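Local coordinates for hypothetical protein (Psychrobacter arcticus, PDB 2I9W), which is of unknown function but binds two zinc ions and carries a SEC-C motif beside a cystatin-like (NTF2-like) domain, at residues N14-A19 / K120-T125; Y61-L66 / E70-T75; T75-Q80 / V139-K144; D82-K87 / F153-V158; C170-G173 / R178-G181. All coordinates share one frame; numbering follows the deposited sequence.

Contact 1: residues N14-A19 / K120-T125; sequences NPALNA and KAYFKT
The phenol ring of Tyr122 carries Pro15 on one of its faces: CG of the proline sits 3.7 Å from the ring centroid, only 15° off the ring normal, a CH-pi contact. It is displaced toward the rim, and its nearest ring atom is CG of Tyr122, at 3.6 Å. Proline suits this place because its closed ring holds the CG and CD hydrogens rigidly against the pi cloud. CD of Pro15 follows CG over the same ring, reaching CD1 of Tyr122 at 3.8 Å. With CG of Tyr122 beside the backbone N (chi1 -69°), the ring leans off strand 114-125 toward the loop, and its far end meets Ala16, whose CB lies 3.8 Å from the Tyr122 OH. The hydroxyl itself is hydrogen-bonded to Glu102 of the neighbouring strand 97-107, which fixes the polar end of the ring while the proline rests on its face. In the fold, this surface contact joins the loop of the N-terminal zinc-binding domain to the antiparallel sheet of the NTF2-like domain. The loop presents Pro15 and Ala16 from a type I beta turn running from Asn14 to Leu17, where the phi restriction of proline fits the second position. Leu17 N donates to Asn14 O across the turn. Asn14 adds an Asx turn: its OD1 accepts from Ala16 N at 2.8 Å, the donor standing above the carbonyl plane of the side chain. The small Ala16 lets the loop come down beside the phenol oxygen, and the side chains of Asn14 and Ala16 also touch Glu102.

Contact 2: residues Y61-L66 / E70-T75; sequences YSAFVL and EYIVKT
Phe64 and Ile72 both turn their first side-chain branch beside the backbone N, CG of Phe64 at chi1 -71° and CG1 of Ile72 at chi1 -62°, and this brings the ring and the aliphatic arm together between the two helices. The side chains cross at about a right angle. CD1 of Ile72 lies over one face of the Phe64 ring, 3.7 Å from its centroid, in a CH-pi contact, and comes within 3.5 Å of the ring atom CE1 of Phe64. The same methyl touches Ala63, whose CB is 3.7 Å away. Ala63 CB also meets CD2 of Tyr71 at 3.7 Å; so short a side chain lets the axes of 61-66 and 70-74 approach to 9.2 Å. A serine in place of Phe64 would probably leave the CD1 methyl of Ile72 without its aromatic partner and open a gap between the helices. Beyond the interface, Tyr71 O accepts from both N and OG1 of Thr75, which approach from opposite faces of its carbonyl plane, while Tyr71 OH bonds to Thr59. Helices 53-66 and 69-74 form an antiparallel hairpin within the NTF2-like domain; the rings of Tyr71 and His34 of helix 31-39, and of Phe64 and Trp92 of helix 86-95, meet edge-to-face, and strand 97-107 lies beside Tyr61.

Contact 3: residues T75-Q80 / V139-K144; sequences TTLPAQ and VKIKNK
Leu77 and Val139 meet through methyl groups alone, CD1 of the leucine pressing against CG1 of the valine at 3.4 Å, closer than usual van der Waals contact. The same Leu77 methyl touches CD1 of Ile141 at 3.5 Å, again tight, so one branch of the leucine serves two side chains on the same side of strand 128-142. It gets there because CG of Leu77 stands anti to the backbone N (chi1 -171°), which carries the branch across to the strand. Leu77 and Ile141 cross at about a right angle, and branched aliphatic residues suit these tight methyl contacts, where Leu77 and Val139 are buried. A lighter contact lies next to it: CD of Pro78 comes end-on to the CD1 methyl of Ile141, 3.8 Å away. Among backbone bonds, Gln80 N donates to Leu77 O at 2.9 Å and closes a turn around Pro78 and Ala79, at the start of the weakly bonded helix 78-81. Leu77 also pairs with Phe153 of strand 149-153, while Val139 and Ile141 pair with Tyr152 and Ser150. The contact packs the segment following helix 69-74 onto the antiparallel sheet of the NTF2-like domain, and Leu77 and Val139 lie directly beside Cys170 and Cys180 of the SEC-C zinc site.

Contact 4: residues D82-K87 / F153-V158; sequences DLLDIK and FLDPTV
Leu84 packs on Val158 and Asp155 where the segment leading into helix 86-95 meets the loop after the last sheet strand of the NTF2-like domain. Its CD2 methyl lies 3.6 Å from CG1 of Val158 and 3.7 Å from OD2 of Asp155, so a single leucine branch touches both a methyl and a carboxylate oxygen. Leu83 adds a looser contact, its CB 4.2 Å from CB of Val158. Leucine suits position 84 because its forked end lets one methyl reach both partners at this contact near the surface. Asp155 serves the loop's own shape as well. Its chi1 of -167° swings the carboxylate so that OD2 faces Leu84 while OD1 turns back to Thr157, taking two bonds from it, one from the backbone N at 2.9 Å as an Asx turn and one from OG1. An alanine in place of Asp155 would probably leave Thr157 N and OG1 without their shared acceptor, set the bend before Val158 free to shift, and take away the oxygen that Leu84 CD2 touches. Farther out, Asp155 O accepts from NE2 of Gln80, and Leu84 also rests on Val73 of helix 69-74. Asp85, at the N-cap position of helix 86-95, uses OD1 to accept a hydrogen bond from Ala88 N.

Contact 5: residues C170-G173 / R178-G181; sequences CGSG and RCCG. With ZN (zinc ion), chain C.
The zinc ion is gripped by SG of Cys170, Cys179 and Cys180, each at 2.4 Å, and Cys168 supplies the fourth sulfur of this all-cysteine site. Cysteine fits because its thiolate is a soft ligand that holds zinc firmly, and the three come in from two short segments: Cys170 SG and Cys179 SG are 3.8 Å apart on the metal. Their first torsions differ, SG of Cys179 anti to the backbone N (chi1 -162°) and SG of Cys180 beside it (chi1 -67°), so two consecutive residues can both aim at one ion. Around this shell, OG of Ser172 lies 3.3 Å from SG of Cys179 and hydrogen-bonds to Glu174 N. Ser172 N makes a weak bond to Cys170 SG at 3.4 Å, which would probably draw some negative charge from that sulfur. Gly171 and Gly173 have positive phi, where a side chain would jam against the preceding carbonyl oxygen, so glycine suits the tight bends of 170-173. This is the zinc-binding core of the SEC-C motif. It packs against the NTF2-like domain: Leu77, in the loop after helix 69-74, touches Cys170, Val139 of strand 128-142 touches Cys170 and Cys180, His114 of strand 114-125 touches Cys179 and Cys180, and Leu154, just past strand 149-153, touches Cys180.

From the N terminus, contact 1 closes the longest loop, joining the N-terminal zinc-binding domain to strand 114-125. Contact 2, the hairpin of helices 53-66 and 69-74, is nested inside that loop. Contact 3 opens at Thr75, which it shares with contact 2, and ties the next segment to strand 128-142; contact 4 opens soon after and reaches the loop following strand 149-153. Contacts 3 and 4 cross each other, and both cross contact 1. Contacts 3 and 4 also touch each other, through Gln80 and Asp155. Contact 5 comes last in series and closes a short C-terminal zinc loop, packed against contacts 3 and 4 and on the opposite side of the chain's centre from contact 1.

Contact 1: residues N14-A19 / K120-T125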
# COMPACT_ATOMS: atom_id res chain seq x y z
N ASN A 14 -5.95 13.74 -8.00
CA ASN A 14 -6.81 12.80 -8.71
C ASN A 14 -7.25 13.42 -10.05
O ASN A 14 -8.15 14.26 -10.08
CB ASN A 14 -8.02 12.41 -7.85
CG ASN A 14 -8.96 11.47 -8.57
OD1 ASN A 14 -8.78 11.12 -9.76
ND2 ASN A 14 -9.99 11.06 -7.86
N PRO A 15 -6.60 13.01 -11.15
CA PRO A 15 -6.98 13.64 -12.42
C PRO A 15 -8.42 13.37 -12.89
O PRO A 15 -8.91 14.08 -13.78
CB PRO A 15 -5.93 13.10 -13.42
CG PRO A 15 -5.27 11.99 -12.76
CD PRO A 15 -5.52 12.03 -11.32
N ALA A 16 -9.09 12.41 -12.26
CA ALA A 16 -10.43 12.00 -12.65
C ALA A 16 -11.50 12.81 -11.94
O ALA A 16 -12.69 12.65 -12.24
CB ALA A 16 -10.64 10.50 -12.39
N LEU A 17 -11.10 13.72 -11.05
CA LEU A 17 -12.05 14.48 -10.24
C LEU A 17 -11.63 15.95 -10.14
O LEU A 17 -10.48 16.27 -9.85
CB LEU A 17 -12.15 13.87 -8.85
CG LEU A 17 -13.13 14.48 -7.82
CD1 LEU A 17 -14.58 14.21 -8.13
CD2 LEU A 17 -12.79 13.94 -6.48
N ASN A 18 -12.59 16.84 -10.38
CA ASN A 18 -12.46 18.26 -10.10
C ASN A 18 -13.40 18.47 -8.93
O ASN A 18 -14.62 18.47 -9.08
CB ASN A 18 -12.81 19.09 -11.32
CG ASN A 18 -12.60 20.59 -11.10
OD1 ASN A 18 -13.43 21.23 -10.49
ND2 ASN A 18 -11.55 21.15 -11.71
N ALA A 19 -12.83 18.56 -7.73
CA ALA A 19 -13.61 18.56 -6.50
C ALA A 19 -13.85 19.97 -5.98
O ALA A 19 -13.16 20.92 -6.38
CB ALA A 19 -12.90 17.73 -5.43
N LYS A 120 -6.67 3.31 -9.67
CA LYS A 120 -5.90 3.66 -10.84
C LYS A 120 -4.79 4.59 -10.41
O LYS A 120 -5.04 5.64 -9.79
CB LYS A 120 -6.78 4.36 -11.88
CG LYS A 120 -7.82 3.44 -12.47
CD LYS A 120 -8.71 4.08 -13.51
CE LYS A 120 -9.71 3.04 -13.98
NZ LYS A 120 -10.48 3.43 -15.18
N ALA A 121 -3.56 4.19 -10.69
CA ALA A 121 -2.39 5.03 -10.44
C ALA A 121 -1.91 5.62 -11.76
O ALA A 121 -1.53 4.88 -12.67
CB ALA A 121 -1.26 4.22 -9.80
N TYR A 122 -1.91 6.96 -11.86
CA TYR A 122 -1.70 7.61 -13.12
C TYR A 122 -0.25 7.96 -13.29
O TYR A 122 0.44 8.22 -12.32
CB TYR A 122 -2.55 8.90 -13.24
CG TYR A 122 -4.02 8.62 -13.36
CD1 TYR A 122 -4.79 8.38 -12.23
CD2 TYR A 122 -4.66 8.63 -14.60
CE1 TYR A 122 -6.18 8.13 -12.32
CE2 TYR A 122 -6.05 8.35 -14.70
CZ TYR A 122 -6.79 8.10 -13.55
OH TYR A 122 -8.15 7.87 -13.64
N PHE A 123 0.24 7.97 -14.52
CA PHE A 123 1.60 8.42 -14.74
C PHE A 123 1.73 9.02 -16.12
O PHE A 123 0.88 8.81 -16.98
CB PHE A 123 2.61 7.28 -14.50
CG PHE A 123 2.39 6.08 -15.39
CD1 PHE A 123 1.49 5.08 -15.02
CD2 PHE A 123 3.08 5.95 -16.58
CE1 PHE A 123 1.26 4.00 -15.82
CE2 PHE A 123 2.87 4.86 -17.39
CZ PHE A 123 1.97 3.88 -17.00
N LYS A 124 2.78 9.81 -16.32
CA LYS A 124 3.01 10.46 -17.62
C LYS A 124 4.10 9.75 -18.41
O LYS A 124 5.12 9.30 -17.86
CB LYS A 124 3.35 11.94 -17.42
CG LYS A 124 2.16 12.79 -16.99
N THR A 125 3.86 9.63 -19.71
CA THR A 125 4.82 9.03 -20.65
C THR A 125 4.91 9.99 -21.86
O THR A 125 4.07 10.90 -22.00
CB THR A 125 4.36 7.60 -21.10
OG1 THR A 125 3.04 7.66 -21.67
CG2 THR A 125 4.38 6.61 -19.91

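Contact 2: residues Y61-L66 / E70-T75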
# COMPACT_ATOMS: atom_id res chain seq x y z
N TYR A 61 1.04 4.57 -2.16
CA TYR A 61 1.11 5.42 -3.35
C TYR A 61 1.96 6.68 -3.09
O TYR A 61 2.87 7.00 -3.83
CB TYR A 61 -0.30 5.82 -3.82
CG TYR A 61 -0.20 6.82 -4.92
CD1 TYR A 61 0.08 6.42 -6.19
CD2 TYR A 61 -0.32 8.18 -4.67
CE1 TYR A 61 0.25 7.34 -7.24
CE2 TYR A 61 -0.14 9.11 -5.67
CZ TYR A 61 0.15 8.69 -6.97
OH TYR A 61 0.31 9.60 -8.00
N SER A 62 1.66 7.37 -2.00
CA SER A 62 2.42 8.59 -1.63
C SER A 62 3.89 8.27 -1.35
O SER A 62 4.77 9.08 -1.67
CB SER A 62 1.77 9.23 -0.40
OG SER A 62 0.47 9.63 -0.75
N ALA A 63 4.17 7.06 -0.84
CA ALA A 63 5.56 6.63 -0.63
C ALA A 63 6.25 6.36 -1.98
O ALA A 63 7.42 6.57 -2.10
CB ALA A 63 5.60 5.39 0.30
N PHE A 64 5.51 5.90 -2.99
CA PHE A 64 6.08 5.77 -4.36
C PHE A 64 6.45 7.15 -4.89
O PHE A 64 7.59 7.41 -5.30
CB PHE A 64 5.07 5.09 -5.30
CG PHE A 64 4.87 3.62 -5.02
CD1 PHE A 64 5.98 2.81 -4.79
CD2 PHE A 64 3.63 3.04 -5.03
CE1 PHE A 64 5.84 1.46 -4.54
CE2 PHE A 64 3.49 1.67 -4.77
CZ PHE A 64 4.61 0.91 -4.51
N VAL A 65 5.49 8.07 -4.82
CA VAL A 65 5.69 9.40 -5.38
C VAL A 65 6.87 10.12 -4.72
O VAL A 65 7.71 10.72 -5.42
CB VAL A 65 4.40 10.25 -5.25
CG1 VAL A 65 4.68 11.72 -5.75
CG2 VAL A 65 3.28 9.61 -5.98
N LEU A 66 6.94 10.05 -3.38
CA LEU A 66 7.94 10.76 -2.59
C LEU A 66 9.24 9.98 -2.39
O LEU A 66 10.20 10.51 -1.84
CB LEU A 66 7.36 11.20 -1.24
CG LEU A 66 6.12 12.13 -1.32
CD1 LEU A 66 5.50 12.36 0.08
CD2 LEU A 66 6.39 13.51 -2.00
N GLU A 70 11.60 2.37 2.06
CA GLU A 70 11.51 1.72 3.36
C GLU A 70 10.05 1.50 3.77
O GLU A 70 9.65 0.39 4.26
CB GLU A 70 12.25 2.49 4.44
CG GLU A 70 11.68 3.91 4.84
CD GLU A 70 11.74 5.02 3.74
OE1 GLU A 70 12.66 5.06 2.86
OE2 GLU A 70 10.85 5.88 3.82
N TYR A 71 9.23 2.54 3.56
CA TYR A 71 7.80 2.44 3.87
C TYR A 71 7.12 1.33 3.03
O TYR A 71 6.31 0.56 3.54
CB TYR A 71 7.09 3.79 3.67
CG TYR A 71 5.68 3.79 4.18
CD1 TYR A 71 5.42 4.00 5.52
CD2 TYR A 71 4.60 3.57 3.33
CE1 TYR A 71 4.14 3.95 6.00
CE2 TYR A 71 3.29 3.54 3.80
CZ TYR A 71 3.07 3.75 5.15
OH TYR A 71 1.81 3.71 5.70
N ILE A 72 7.48 1.22 1.78
CA ILE A 72 6.90 0.22 0.87
C ILE A 72 7.27 -1.21 1.37
O ILE A 72 6.42 -2.09 1.45
CB ILE A 72 7.39 0.45 -0.61
CG1 ILE A 72 6.92 1.81 -1.12
CG2 ILE A 72 6.90 -0.65 -1.55
CD1 ILE A 72 5.37 1.98 -1.11
N VAL A 73 8.53 -1.40 1.73
CA VAL A 73 8.93 -2.70 2.30
C VAL A 73 8.18 -3.02 3.61
O VAL A 73 7.60 -4.11 3.75
CB VAL A 73 10.43 -2.79 2.55
CG1 VAL A 73 10.77 -4.15 3.22
CG2 VAL A 73 11.20 -2.60 1.24
N LYS A 74 8.15 -2.07 4.55
CA LYS A 74 7.68 -2.37 5.89
C LYS A 74 6.17 -2.50 5.93
O LYS A 74 5.66 -3.02 6.90
CB LYS A 74 8.12 -1.30 6.91
CG LYS A 74 9.65 -1.17 7.09
CD LYS A 74 10.24 -2.36 7.82
N THR A 75 5.47 -2.03 4.90
CA THR A 75 4.03 -2.25 4.86
C THR A 75 3.67 -3.45 3.96
O THR A 75 2.47 -3.64 3.68
CB THR A 75 3.24 -0.99 4.39
OG1 THR A 75 3.69 -0.55 3.10
CG2 THR A 75 3.39 0.17 5.42

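Contact 3: residues T75-Q80 / V139-K144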
# COMPACT_ATOMS: atom_id res chain seq x y z
N THR A 75 5.47 -2.03 4.90
CA THR A 75 4.03 -2.25 4.86
C THR A 75 3.67 -3.45 3.96
O THR A 75 2.47 -3.64 3.68
CB THR A 75 3.24 -0.99 4.39
OG1 THR A 75 3.69 -0.55 3.10
CG2 THR A 75 3.39 0.17 5.42
N THR A 76 4.66 -4.21 3.49
CA THR A 76 4.42 -5.48 2.82
C THR A 76 4.38 -6.60 3.84
O THR A 76 5.09 -6.53 4.86
CB THR A 76 5.51 -5.74 1.78
OG1 THR A 76 5.54 -4.65 0.88
CG2 THR A 76 5.25 -7.02 0.95
N LEU A 77 3.54 -7.60 3.59
CA LEU A 77 3.46 -8.80 4.43
C LEU A 77 4.84 -9.18 4.92
O LEU A 77 5.74 -9.33 4.10
CB LEU A 77 2.88 -9.99 3.63
CG LEU A 77 2.57 -11.19 4.54
CD1 LEU A 77 1.33 -10.91 5.39
CD2 LEU A 77 2.38 -12.46 3.72
N PRO A 78 5.03 -9.27 6.26
CA PRO A 78 6.40 -9.50 6.79
C PRO A 78 7.17 -10.70 6.15
O PRO A 78 8.35 -10.58 5.87
CB PRO A 78 6.16 -9.67 8.30
CG PRO A 78 4.90 -8.87 8.57
CD PRO A 78 4.06 -9.10 7.36
N ALA A 79 6.48 -11.81 5.89
CA ALA A 79 7.06 -13.00 5.26
C ALA A 79 7.60 -12.77 3.86
O ALA A 79 8.36 -13.61 3.37
CB ALA A 79 6.04 -14.15 5.23
N GLN A 80 7.19 -11.68 3.21
CA GLN A 80 7.63 -11.36 1.84
C GLN A 80 8.73 -10.31 1.81
O GLN A 80 9.31 -10.06 0.75
CB GLN A 80 6.45 -10.83 1.02
CG GLN A 80 5.38 -11.85 0.72
CD GLN A 80 4.25 -11.30 -0.12
OE1 GLN A 80 3.71 -10.23 0.18
NE2 GLN A 80 3.89 -12.02 -1.17
N VAL A 139 -3.92 -7.91 4.13
CA VAL A 139 -4.23 -8.80 5.25
C VAL A 139 -3.98 -8.05 6.54
O VAL A 139 -3.02 -7.29 6.65
CB VAL A 139 -3.45 -10.15 5.21
CG1 VAL A 139 -1.95 -9.95 5.40
CG2 VAL A 139 -4.03 -11.13 6.25
N LYS A 140 -4.88 -8.26 7.50
CA LYS A 140 -4.77 -7.75 8.85
C LYS A 140 -4.08 -8.79 9.73
O LYS A 140 -4.56 -9.95 9.85
CB LYS A 140 -6.17 -7.39 9.40
CG LYS A 140 -6.19 -6.16 10.31
CD LYS A 140 -7.59 -5.79 10.84
CE LYS A 140 -7.67 -4.29 11.21
N ILE A 141 -3.00 -8.35 10.37
CA ILE A 141 -2.19 -9.15 11.28
C ILE A 141 -2.05 -8.48 12.65
O ILE A 141 -1.71 -7.31 12.74
CB ILE A 141 -0.77 -9.37 10.74
CG1 ILE A 141 -0.80 -10.08 9.37
CG2 ILE A 141 0.04 -10.17 11.78
CD1 ILE A 141 0.61 -10.03 8.69
N LYS A 142 -2.31 -9.24 13.71
CA LYS A 142 -2.15 -8.73 15.09
C LYS A 142 -0.69 -8.50 15.47
O LYS A 142 0.21 -9.20 14.98
CB LYS A 142 -2.79 -9.70 16.08
CG LYS A 142 -4.29 -9.70 16.03
N ASN A 143 -0.44 -7.50 16.33
CA ASN A 143 0.89 -7.32 16.92
C ASN A 143 1.15 -8.51 17.83
O ASN A 143 0.20 -9.13 18.32
CB ASN A 143 1.00 -6.01 17.69
N LYS A 144 2.42 -8.87 18.00
CA LYS A 144 2.82 -9.90 18.98
C LYS A 144 3.27 -9.15 20.22
O LYS A 144 4.29 -9.47 20.83
CB LYS A 144 3.95 -10.78 18.43

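Contact 4: residues D82-K87 / F153-V158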
# COMPACT_ATOMS: atom_id res chain seq x y z
N ASP A 82 11.82 -9.86 2.92
CA ASP A 82 13.15 -10.30 2.47
C ASP A 82 13.22 -10.71 0.99
O ASP A 82 14.30 -10.91 0.46
CB ASP A 82 13.68 -11.45 3.34
CG ASP A 82 14.08 -11.01 4.74
OD1 ASP A 82 14.02 -9.79 5.03
OD2 ASP A 82 14.45 -11.90 5.54
N LEU A 83 12.08 -10.83 0.34
CA LEU A 83 12.02 -11.12 -1.08
C LEU A 83 12.01 -9.86 -1.94
O LEU A 83 12.13 -9.96 -3.14
CB LEU A 83 10.77 -11.95 -1.40
CG LEU A 83 10.69 -13.34 -0.72
CD1 LEU A 83 9.43 -14.07 -1.19
CD2 LEU A 83 11.91 -14.18 -0.95
N LEU A 84 11.86 -8.68 -1.32
CA LEU A 84 11.83 -7.41 -2.06
C LEU A 84 13.25 -6.87 -2.24
O LEU A 84 14.12 -7.20 -1.45
CB LEU A 84 10.99 -6.38 -1.32
CG LEU A 84 9.56 -6.78 -0.99
CD1 LEU A 84 8.92 -5.75 -0.06
CD2 LEU A 84 8.79 -6.97 -2.32
N ASP A 85 13.48 -6.10 -3.30
CA ASP A 85 14.77 -5.50 -3.62
C ASP A 85 14.54 -4.01 -3.50
O ASP A 85 13.95 -3.38 -4.38
CB ASP A 85 15.22 -5.91 -5.03
CG ASP A 85 16.51 -5.24 -5.46
OD1 ASP A 85 16.92 -4.20 -4.91
OD2 ASP A 85 17.13 -5.79 -6.39
N ILE A 86 14.98 -3.44 -2.39
CA ILE A 86 14.61 -2.08 -2.03
C ILE A 86 15.22 -1.08 -3.03
O ILE A 86 14.63 -0.07 -3.37
CB ILE A 86 15.05 -1.77 -0.56
CG1 ILE A 86 14.49 -0.43 -0.09
CG2 ILE A 86 16.54 -1.79 -0.44
CD1 ILE A 86 14.33 -0.35 1.39
N LYS A 87 16.40 -1.40 -3.53
CA LYS A 87 17.02 -0.55 -4.54
C LYS A 87 16.20 -0.49 -5.84
O LYS A 87 16.10 0.56 -6.45
CB LYS A 87 18.43 -1.04 -4.81
CG LYS A 87 19.49 -0.09 -4.24
CD LYS A 87 19.40 0.08 -2.71
CE LYS A 87 20.69 0.73 -2.17
N PHE A 153 0.22 -5.28 2.88
CA PHE A 153 -0.01 -5.53 1.45
C PHE A 153 0.47 -6.92 1.08
O PHE A 153 1.60 -7.29 1.42
CB PHE A 153 0.74 -4.48 0.62
CG PHE A 153 0.76 -4.76 -0.84
CD1 PHE A 153 -0.38 -4.72 -1.59
CD2 PHE A 153 1.95 -5.00 -1.48
CE1 PHE A 153 -0.34 -4.92 -2.96
CE2 PHE A 153 2.01 -5.20 -2.84
CZ PHE A 153 0.87 -5.19 -3.59
N LEU A 154 -0.38 -7.68 0.39
CA LEU A 154 -0.01 -9.02 -0.16
C LEU A 154 0.57 -8.80 -1.56
O LEU A 154 -0.14 -8.43 -2.49
CB LEU A 154 -1.25 -9.93 -0.23
CG LEU A 154 -1.85 -10.42 1.07
CD1 LEU A 154 -3.00 -11.39 0.75
CD2 LEU A 154 -0.84 -11.07 2.00
N ASP A 155 1.89 -8.95 -1.69
CA ASP A 155 2.57 -8.63 -2.96
C ASP A 155 2.39 -9.84 -3.90
O ASP A 155 2.85 -10.94 -3.58
CB ASP A 155 4.04 -8.30 -2.73
CG ASP A 155 4.70 -7.66 -3.92
OD1 ASP A 155 4.54 -8.19 -5.04
OD2 ASP A 155 5.39 -6.63 -3.75
N PRO A 156 1.67 -9.64 -5.03
CA PRO A 156 1.43 -10.77 -5.92
C PRO A 156 2.56 -10.98 -6.92
O PRO A 156 2.50 -11.93 -7.71
CB PRO A 156 0.16 -10.35 -6.67
CG PRO A 156 0.31 -8.93 -6.81
CD PRO A 156 1.05 -8.42 -5.57
N THR A 157 3.59 -10.13 -6.90
CA THR A 157 4.68 -10.21 -7.87
C THR A 157 5.91 -11.01 -7.38
O THR A 157 6.69 -11.49 -8.20
CB THR A 157 5.16 -8.80 -8.30
OG1 THR A 157 5.87 -8.20 -7.21
CG2 THR A 157 3.98 -7.86 -8.73
N VAL A 158 6.10 -11.18 -6.08
CA VAL A 158 7.28 -11.89 -5.57
C VAL A 158 7.14 -13.41 -5.74
O VAL A 158 6.07 -13.99 -5.52
CB VAL A 158 7.56 -11.55 -4.07
CG1 VAL A 158 7.91 -10.09 -3.93
CG2 VAL A 158 6.40 -11.87 -3.22

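Contact 5: residues C170-G173 / R178-G181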
# COMPACT_ATOMS: atom_id res chain seq x y z
N CYS A 170 0.89 -15.39 6.55
CA CYS A 170 0.49 -14.24 7.38
C CYS A 170 0.46 -14.54 8.85
O CYS A 170 0.39 -13.62 9.67
CB CYS A 170 -0.88 -13.69 6.99
SG CYS A 170 -2.27 -14.64 7.50
N GLY A 171 0.48 -15.82 9.21
CA GLY A 171 0.50 -16.22 10.63
C GLY A 171 -0.88 -16.44 11.23
O GLY A 171 -1.01 -16.65 12.44
N SER A 172 -1.91 -16.46 10.40
CA SER A 172 -3.30 -16.70 10.86
C SER A 172 -3.57 -18.05 11.51
O SER A 172 -4.56 -18.20 12.25
CB SER A 172 -4.27 -16.58 9.68
OG SER A 172 -4.09 -17.65 8.74
N GLY A 173 -2.76 -19.05 11.16
CA GLY A 173 -3.01 -20.46 11.53
C GLY A 173 -3.89 -21.22 10.54
O GLY A 173 -3.96 -22.43 10.60
N ARG A 178 -6.57 -21.61 2.20
CA ARG A 178 -7.86 -21.11 2.75
C ARG A 178 -7.67 -19.72 3.36
O ARG A 178 -8.51 -19.24 4.19
CB ARG A 178 -8.41 -22.07 3.82
CG ARG A 178 -9.08 -23.31 3.25
CD ARG A 178 -10.53 -23.06 2.74
NE ARG A 178 -11.51 -22.81 3.81
CZ ARG A 178 -12.81 -22.57 3.59
NH1 ARG A 178 -13.30 -22.55 2.35
NH2 ARG A 178 -13.63 -22.33 4.61
N CYS A 179 -6.56 -19.08 3.00
CA CYS A 179 -6.21 -17.77 3.58
C CYS A 179 -5.61 -16.86 2.52
O CYS A 179 -6.29 -16.56 1.58
CB CYS A 179 -5.29 -17.90 4.82
SG CYS A 179 -5.19 -16.45 5.90
N CYS A 180 -4.35 -16.45 2.64
CA CYS A 180 -3.78 -15.48 1.68
C CYS A 180 -3.62 -16.06 0.28
O CYS A 180 -3.63 -15.33 -0.71
CB CYS A 180 -2.48 -14.90 2.24
SG CYS A 180 -2.73 -13.87 3.73
N GLY A 181 -3.52 -17.40 0.20
CA GLY A 181 -3.46 -18.11 -1.08
C GLY A 181 -4.75 -18.06 -1.90
O GLY A 181 -4.71 -18.35 -3.10
ZN ZN C . -3.01 -15.50 5.43